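Local coordinates for protein thioredoxin reductase (Streptomyces clavuligerus, PDB 4NTD) that is a flavoenzyme of holomycin biosynthesis that catalyses disulfide bond formation, with a thioredoxin reductase-like fold and bound FAD, at residues Glu105-Arg119 with Val122-Val135. Sequence-based numbering, arbitrary orientation.
Sequences EVDDVEREGEDDAPR and VRLVGGVALSTRRV. With FAD (flavin-adenine dinucleotide), chain C.
Val106 and Leu124 pair at one end of a three-stranded antiparallel meander, 106-112, 119-124 and 129-132, that flanks the parallel FAD-binding sheet. Strand segments 106-112 and 122-124 run antiparallel, their axes 157° apart, and a classic beta bulge breaks their register: Asp107 and Asp108 both face Arg123. Asp107 N donates to Arg123 O at 2.9 Å, Asp108 N adds a weak bond to the same oxygen, and Arg123 N donates back to Asp108 O.

Charge pairing lies on the Asp108-Arg123 face. The extended Arg123 chain runs beside Asp108, with carboxylate and guanidinium planes only 12° apart, and NH1 meets OD2 at 2.7 Å. Glu110 is turned more steeply, yet its OE2 takes both NH1 and NH2 of Arg123 end-on, the latter at 2.9 Å; in the conformer modelled here, two carboxylates hold the guanidinium at its edge.

Apolar packing fills the other face: Val106 CG1 touches Val122 CG1 at 3.7 Å, and Val109 CG1 reaches Val135 CG2 on the parallel sheet, beside Phe120 and Ile36.

Toward the third strand, Arg119 bends at chi3 (-64°), bringing NH1 within 2.8 Å of Ser131 OG, near the guanidinium plane, while the Thr132-Arg133 peptide lies over one face. A leucine here would probably leave Ser131 OG without this donor and that peptide without the flat group against it. Past the corner at Arg133, Pro118 CG lies over one face of the Arg134 guanidinium, toward its rim; Gln322 and Glu326 of helix 305-338 hold that group.

At the Val106 end the backbone reads the FAD adenine: Val106 N donates to N1A at 3.0 Å, and N6A of the adenine donates to Val106 O at 2.9 Å.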
loop_
_atom_site.group_PDB
_atom_site.type_symbol
_atom_site.label_atom_id
_atom_site.label_comp_id
_atom_site.label_asym_id
_atom_site.label_seq_id
_atom_site.Cartn_x
_atom_site.Cartn_y
_atom_site.Cartn_z
ATOM N N GLU A 105 -23.717 4.897 -10.211
ATOM C CA GLU A 105 -22.627 5.075 -11.165
ATOM C C GLU A 105 -22.414 6.554 -11.454
ATOM O O GLU A 105 -23.335 7.245 -11.888
ATOM C CB GLU A 105 -22.931 4.330 -12.471
ATOM C CG GLU A 105 -21.804 4.409 -13.495
ATOM C CD GLU A 105 -22.084 3.647 -14.779
ATOM O OE1 GLU A 105 -23.022 2.824 -14.816
ATOM O OE2 GLU A 105 -21.351 3.871 -15.765
ATOM N N VAL A 106 -21.196 7.032 -11.213
ATOM C CA VAL A 106 -20.818 8.391 -11.582
ATOM C C VAL A 106 -20.535 8.411 -13.078
ATOM O O VAL A 106 -19.749 7.599 -13.568
ATOM C CB VAL A 106 -19.561 8.861 -10.821
ATOM C CG1 VAL A 106 -19.134 10.249 -11.289
ATOM C CG2 VAL A 106 -19.813 8.854 -9.318
ATOM N N ASP A 107 -21.173 9.323 -13.806
ATOM C CA ASP A 107 -20.909 9.449 -15.241
ATOM C C ASP A 107 -20.291 10.792 -15.648
ATOM O O ASP A 107 -19.974 10.985 -16.818
ATOM C CB ASP A 107 -22.171 9.143 -16.057
ATOM C CG ASP A 107 -23.191 10.258 -16.022
ATOM O OD1 ASP A 107 -23.195 11.060 -15.065
ATOM O OD2 ASP A 107 -24.003 10.325 -16.968
ATOM N N ASP A 108 -20.101 11.703 -14.694
ATOM C CA ASP A 108 -19.408 12.962 -14.977
ATOM C C ASP A 108 -18.843 13.606 -13.712
ATOM O O ASP A 108 -19.467 13.563 -12.651
ATOM C CB ASP A 108 -20.348 13.952 -15.678
ATOM C CG ASP A 108 -19.627 15.189 -16.189
ATOM O OD1 ASP A 108 -18.537 15.052 -16.780
ATOM O OD2 ASP A 108 -20.154 16.305 -16.006
ATOM N N VAL A 109 -17.652 14.189 -13.844
ATOM C CA VAL A 109 -17.064 15.038 -12.810
ATOM C C VAL A 109 -16.563 16.315 -13.488
ATOM O O VAL A 109 -15.773 16.248 -14.429
ATOM C CB VAL A 109 -15.891 14.345 -12.084
ATOM C CG1 VAL A 109 -15.350 15.231 -10.967
ATOM C CG2 VAL A 109 -16.326 12.998 -11.522
ATOM N N GLU A 110 -17.036 17.468 -13.014
ATOM C CA GLU A 110 -16.673 18.765 -13.590
ATOM C C GLU A 110 -15.993 19.643 -12.546
ATOM O O GLU A 110 -16.474 19.760 -11.420
ATOM C CB GLU A 110 -17.917 19.474 -14.129
ATOM C CG GLU A 110 -17.633 20.808 -14.811
ATOM C CD GLU A 110 -18.852 21.393 -15.503
ATOM O OE1 GLU A 110 -18.675 22.306 -16.339
ATOM O OE2 GLU A 110 -19.985 20.948 -15.219
ATOM N N ARG A 111 -14.887 20.272 -12.934
ATOM C CA ARG A 111 -14.108 21.113 -12.028
ATOM C C ARG A 111 -14.599 22.560 -12.033
ATOM O O ARG A 111 -14.935 23.102 -13.090
ATOM C CB ARG A 111 -12.630 21.070 -12.418
ATOM C CG ARG A 111 -11.716 21.803 -11.448
ATOM C CD ARG A 111 -10.325 21.205 -11.435
ATOM N NE ARG A 111 -9.609 21.368 -12.702
ATOM C CZ ARG A 111 -8.674 22.288 -12.955
ATOM N NH1 ARG A 111 -8.100 22.317 -14.153
ATOM N NH2 ARG A 111 -8.303 23.177 -12.036
ATOM N N GLU A 112 -14.638 23.163 -10.842
ATOM C CA GLU A 112 -15.021 24.565 -10.672
ATOM C C GLU A 112 -13.968 25.281 -9.818
ATOM O O GLU A 112 -13.095 24.642 -9.230
ATOM C CB GLU A 112 -16.401 24.682 -9.998
ATOM C CG GLU A 112 -17.367 23.524 -10.244
ATOM C CD GLU A 112 -18.087 23.612 -11.579
ATOM O OE1 GLU A 112 -17.926 24.632 -12.282
ATOM O OE2 GLU A 112 -18.822 22.660 -11.919
ATOM N N GLY A 113 -14.057 26.609 -9.755
ATOM C CA GLY A 113 -13.172 27.415 -8.904
ATOM C C GLY A 113 -11.719 27.495 -9.347
ATOM O O GLY A 113 -11.333 26.919 -10.367
ATOM N N GLU A 114 -10.913 28.215 -8.565
ATOM C CA GLU A 114 -9.490 28.410 -8.868
ATOM C C GLU A 114 -8.657 27.160 -8.573
ATOM O O GLU A 114 -9.119 26.240 -7.894
ATOM C CB GLU A 114 -8.931 29.598 -8.074
ATOM C CG GLU A 114 -9.406 30.960 -8.560
ATOM C CD GLU A 114 -8.542 32.103 -8.053
ATOM O OE1 GLU A 114 -8.021 32.011 -6.920
ATOM O OE2 GLU A 114 -8.388 33.102 -8.789
ATOM N N ASP A 115 -7.427 27.143 -9.091
ATOM C CA ASP A 115 -6.475 26.054 -8.831
ATOM C C ASP A 115 -6.127 25.918 -7.345
ATOM O O ASP A 115 -5.814 24.821 -6.881
ATOM C CB ASP A 115 -5.179 26.260 -9.634
ATOM C CG ASP A 115 -5.327 25.904 -11.108
ATOM O OD1 ASP A 115 -6.467 25.699 -11.578
ATOM O OD2 ASP A 115 -4.288 25.831 -11.801
ATOM N N ASP A 116 -6.178 27.034 -6.615
ATOM C CA ASP A 116 -5.841 27.063 -5.185
ATOM C C ASP A 116 -7.037 26.807 -4.258
ATOM O O ASP A 116 -6.866 26.705 -3.042
ATOM C CB ASP A 116 -5.186 28.403 -4.823
ATOM C CG ASP A 116 -6.169 29.564 -4.821
ATOM O OD1 ASP A 116 -7.182 29.500 -5.550
ATOM O OD2 ASP A 116 -5.924 30.548 -4.091
ATOM N N ALA A 117 -8.239 26.732 -4.828
ATOM C CA ALA A 117 -9.436 26.359 -4.073
ATOM C C ALA A 117 -10.370 25.539 -4.962
ATOM O O ALA A 117 -11.465 25.993 -5.306
ATOM C CB ALA A 117 -10.140 27.599 -3.543
ATOM N N PRO A 118 -9.935 24.322 -5.343
ATOM C CA PRO A 118 -10.747 23.496 -6.241
ATOM C C PRO A 118 -12.105 23.107 -5.662
ATOM O O PRO A 118 -12.257 22.985 -4.448
ATOM C CB PRO A 118 -9.898 22.233 -6.453
ATOM C CG PRO A 118 -8.543 22.536 -5.931
ATOM C CD PRO A 118 -8.666 23.672 -4.968
ATOM N N ARG A 119 -13.075 22.931 -6.551
ATOM C CA ARG A 119 -14.381 22.375 -6.215
ATOM C C ARG A 119 -14.824 21.540 -7.413
ATOM O O ARG A 119 -14.376 21.783 -8.536
ATOM C CB ARG A 119 -15.381 23.496 -5.911
ATOM C CG ARG A 119 -16.832 23.046 -5.774
ATOM C CD ARG A 119 -17.658 24.043 -4.972
ATOM N NE ARG A 119 -17.179 24.148 -3.593
ATOM C CZ ARG A 119 -17.568 23.379 -2.574
ATOM N NH1 ARG A 119 -18.476 22.416 -2.731
ATOM N NH2 ARG A 119 -17.041 23.582 -1.371
ATOM N N VAL A 122 -20.058 16.285 -9.019
ATOM C CA VAL A 122 -20.094 14.865 -9.357
ATOM C C VAL A 122 -21.531 14.515 -9.732
ATOM O O VAL A 122 -22.447 14.765 -8.952
ATOM C CB VAL A 122 -19.626 14.003 -8.168
ATOM C CG1 VAL A 122 -19.741 12.519 -8.489
ATOM C CG2 VAL A 122 -18.193 14.358 -7.793
ATOM N N ARG A 123 -21.713 13.945 -10.923
ATOM C CA ARG A 123 -23.044 13.633 -11.446
ATOM C C ARG A 123 -23.202 12.129 -11.658
ATOM O O ARG A 123 -22.324 11.477 -12.229
ATOM C CB ARG A 123 -23.292 14.390 -12.758
ATOM C CG ARG A 123 -23.205 15.906 -12.618
ATOM C CD ARG A 123 -23.493 16.636 -13.924
ATOM N NE ARG A 123 -23.448 18.087 -13.750
ATOM C CZ ARG A 123 -22.445 18.864 -14.149
ATOM N NH1 ARG A 123 -21.394 18.337 -14.763
ATOM N NH2 ARG A 123 -22.495 20.173 -13.941
ATOM N N LEU A 124 -24.326 11.585 -11.187
ATOM C CA LEU A 124 -24.622 10.157 -11.306
ATOM C C LEU A 124 -25.568 9.884 -12.466
ATOM O O LEU A 124 -26.351 10.751 -12.861
ATOM C CB LEU A 124 -25.270 9.623 -10.023
ATOM C CG LEU A 124 -24.368 9.279 -8.837
ATOM C CD1 LEU A 124 -23.629 10.503 -8.323
ATOM C CD2 LEU A 124 -25.197 8.647 -7.729
ATOM N N VAL A 125 -25.504 8.662 -12.989
ATOM C CA VAL A 125 -26.508 8.175 -13.928
ATOM C C VAL A 125 -27.860 8.249 -13.214
ATOM O O VAL A 125 -27.995 7.777 -12.085
ATOM C CB VAL A 125 -26.228 6.723 -14.376
ATOM C CG1 VAL A 125 -27.350 6.211 -15.270
ATOM C CG2 VAL A 125 -24.891 6.628 -15.101
ATOM N N GLY A 126 -28.842 8.868 -13.863
ATOM C CA GLY A 126 -30.149 9.093 -13.249
ATOM C C GLY A 126 -30.421 10.549 -12.913
ATOM O O GLY A 126 -31.579 10.959 -12.851
ATOM N N GLY A 127 -29.365 11.327 -12.673
ATOM C CA GLY A 127 -29.506 12.775 -12.486
ATOM C C GLY A 127 -29.040 13.363 -11.163
ATOM O O GLY A 127 -28.909 14.582 -11.052
ATOM N N VAL A 128 -28.801 12.524 -10.157
ATOM C CA VAL A 128 -28.356 13.015 -8.848
ATOM C C VAL A 128 -26.955 13.622 -8.961
ATOM O O VAL A 128 -26.068 13.032 -9.578
ATOM C CB VAL A 128 -28.371 11.900 -7.775
ATOM C CG1 VAL A 128 -27.689 12.361 -6.491
ATOM C CG2 VAL A 128 -29.802 11.465 -7.486
ATOM N N ALA A 129 -26.775 14.805 -8.374
ATOM C CA ALA A 129 -25.480 15.487 -8.380
ATOM C C ALA A 129 -25.066 15.912 -6.974
ATOM O O ALA A 129 -25.917 16.178 -6.120
ATOM C CB ALA A 129 -25.517 16.696 -9.304
ATOM N N LEU A 130 -23.751 15.964 -6.755
ATOM C CA LEU A 130 -23.152 16.399 -5.491
ATOM C C LEU A 130 -22.060 17.424 -5.771
ATOM O O LEU A 130 -21.346 17.311 -6.767
ATOM C CB LEU A 130 -22.480 15.232 -4.766
ATOM C CG LEU A 130 -23.196 13.895 -4.582
ATOM C CD1 LEU A 130 -22.967 12.976 -5.771
ATOM C CD2 LEU A 130 -22.693 13.240 -3.304
ATOM N N SER A 131 -21.918 18.398 -4.874
ATOM C CA SER A 131 -20.800 19.340 -4.904
ATOM C C SER A 131 -19.796 18.945 -3.824
ATOM O O SER A 131 -20.190 18.623 -2.707
ATOM C CB SER A 131 -21.297 20.764 -4.664
ATOM O OG SER A 131 -20.242 21.700 -4.782
ATOM N N THR A 132 -18.507 18.972 -4.158
ATOM C CA THR A 132 -17.455 18.525 -3.238
ATOM C C THR A 132 -16.151 19.306 -3.417
ATOM O O THR A 132 -15.876 19.836 -4.494
ATOM C CB THR A 132 -17.185 17.011 -3.406
ATOM O OG1 THR A 132 -16.226 16.571 -2.435
ATOM C CG2 THR A 132 -16.679 16.684 -4.811
ATOM N N ARG A 133 -15.348 19.368 -2.356
ATOM C CA ARG A 133 -14.055 20.052 -2.415
ATOM C C ARG A 133 -13.001 19.225 -3.152
ATOM O O ARG A 133 -12.143 19.785 -3.837
ATOM C CB ARG A 133 -13.555 20.396 -1.008
ATOM C CG ARG A 133 -14.468 21.341 -0.246
ATOM C CD ARG A 133 -13.941 21.626 1.151
ATOM N NE ARG A 133 -12.774 22.501 1.132
ATOM C CZ ARG A 133 -12.044 22.814 2.204
ATOM N NH1 ARG A 133 -12.341 22.318 3.400
ATOM N NH2 ARG A 133 -11.001 23.623 2.075
ATOM N N ARG A 134 -13.069 17.901 -3.005
ATOM C CA ARG A 134 -12.061 16.991 -3.553
ATOM C C ARG A 134 -12.696 15.710 -4.089
ATOM O O ARG A 134 -13.816 15.356 -3.712
ATOM C CB ARG A 134 -11.043 16.624 -2.472
ATOM C CG ARG A 134 -10.265 17.794 -1.888
ATOM C CD ARG A 134 -9.315 18.398 -2.905
ATOM N NE ARG A 134 -8.439 19.406 -2.312
ATOM C CZ ARG A 134 -8.756 20.686 -2.113
ATOM N NH1 ARG A 134 -9.951 21.165 -2.451
ATOM N NH2 ARG A 134 -7.862 21.500 -1.561
ATOM N N VAL A 135 -11.965 15.021 -4.964
ATOM C CA VAL A 135 -12.399 13.739 -5.523
ATOM C C VAL A 135 -11.262 12.718 -5.457
ATOM O O VAL A 135 -10.110 13.043 -5.749
ATOM C CB VAL A 135 -12.862 13.892 -6.990
ATOM C CG1 VAL A 135 -13.218 12.539 -7.601
ATOM C CG2 VAL A 135 -14.052 14.836 -7.072
HETATM P PA FAD C . -11.922 -2.707 -7.359
HETATM O O1A FAD C . -11.764 -3.636 -6.185
HETATM O O2A FAD C . -12.193 -3.306 -8.713
HETATM O O5B FAD C . -13.105 -1.680 -7.019
HETATM C C5B FAD C . -13.474 -0.671 -7.950
HETATM C C4B FAD C . -14.907 -0.261 -7.656
HETATM O O4B FAD C . -15.226 0.911 -8.402
HETATM C C3B FAD C . -15.916 -1.333 -8.061
HETATM O O3B FAD C . -16.708 -1.732 -6.935
HETATM C C2B FAD C . -16.763 -0.679 -9.142
HETATM O O2B FAD C . -18.139 -1.062 -9.064
HETATM C C1B FAD C . -16.575 0.801 -8.857
HETATM N N9A FAD C . -16.770 1.725 -9.995
HETATM C C8A FAD C . -16.143 1.687 -11.185
HETATM N N7A FAD C . -16.553 2.713 -11.971
HETATM C C5A FAD C . -17.453 3.426 -11.272
HETATM C C6A FAD C . -18.273 4.633 -11.503
HETATM N N6A FAD C . -18.206 5.287 -12.684
HETATM N N1A FAD C . -19.087 5.049 -10.503
HETATM C C2A FAD C . -19.164 4.400 -9.321
HETATM N N3A FAD C . -18.439 3.298 -9.047
HETATM C C4A FAD C . -17.586 2.776 -9.964
HETATM N N1 FAD C . -5.964 -9.528 -5.508
HETATM C C2 FAD C . -5.509 -10.017 -4.331
HETATM O O2 FAD C . -4.824 -9.263 -3.611
HETATM N N3 FAD C . -5.768 -11.271 -3.919
HETATM C C4 FAD C . -6.506 -12.125 -4.651
HETATM O O4 FAD C . -6.725 -13.284 -4.245
HETATM C C4X FAD C . -7.053 -11.664 -5.950
HETATM N N5 FAD C . -7.806 -12.453 -6.757
HETATM C C5X FAD C . -8.269 -11.982 -7.946
HETATM C C6 FAD C . -9.040 -12.812 -8.755
HETATM C C7 FAD C . -9.532 -12.363 -9.977
HETATM C C7M FAD C . -10.366 -13.281 -10.838
HETATM C C8 FAD C . -9.235 -10.980 -10.426
HETATM C C8M FAD C . -9.750 -10.476 -11.750
HETATM C C9 FAD C . -8.465 -10.144 -9.625
HETATM C C9A FAD C . -7.965 -10.590 -8.398
HETATM N N10 FAD C . -7.180 -9.757 -7.559
HETATM C C10 FAD C . -6.721 -10.278 -6.338
HETATM C "C1'" FAD C . -6.834 -8.370 -7.899
HETATM C "C2'" FAD C . -7.907 -7.440 -7.331
HETATM O "O2'" FAD C . -9.099 -7.560 -8.121
HETATM C "C3'" FAD C . -7.451 -5.982 -7.322
HETATM O "O3'" FAD C . -6.222 -5.875 -6.595
HETATM C "C4'" FAD C . -8.469 -5.037 -6.683
HETATM O "O4'" FAD C . -9.785 -5.260 -7.201
HETATM C "C5'" FAD C . -8.109 -3.577 -6.931
HETATM O "O5'" FAD C . -8.846 -2.763 -6.022
HETATM P P FAD C . -9.469 -1.354 -6.474
HETATM O O1P FAD C . -8.457 -0.615 -7.304
HETATM O O2P FAD C . -10.061 -0.717 -5.242
HETATM O O3P FAD C . -10.639 -1.738 -7.531
HETATM O O HOH W 1 -26.488 5.737 -10.666
HETATM O O HOH W 2 -12.159 23.557 -1.688
#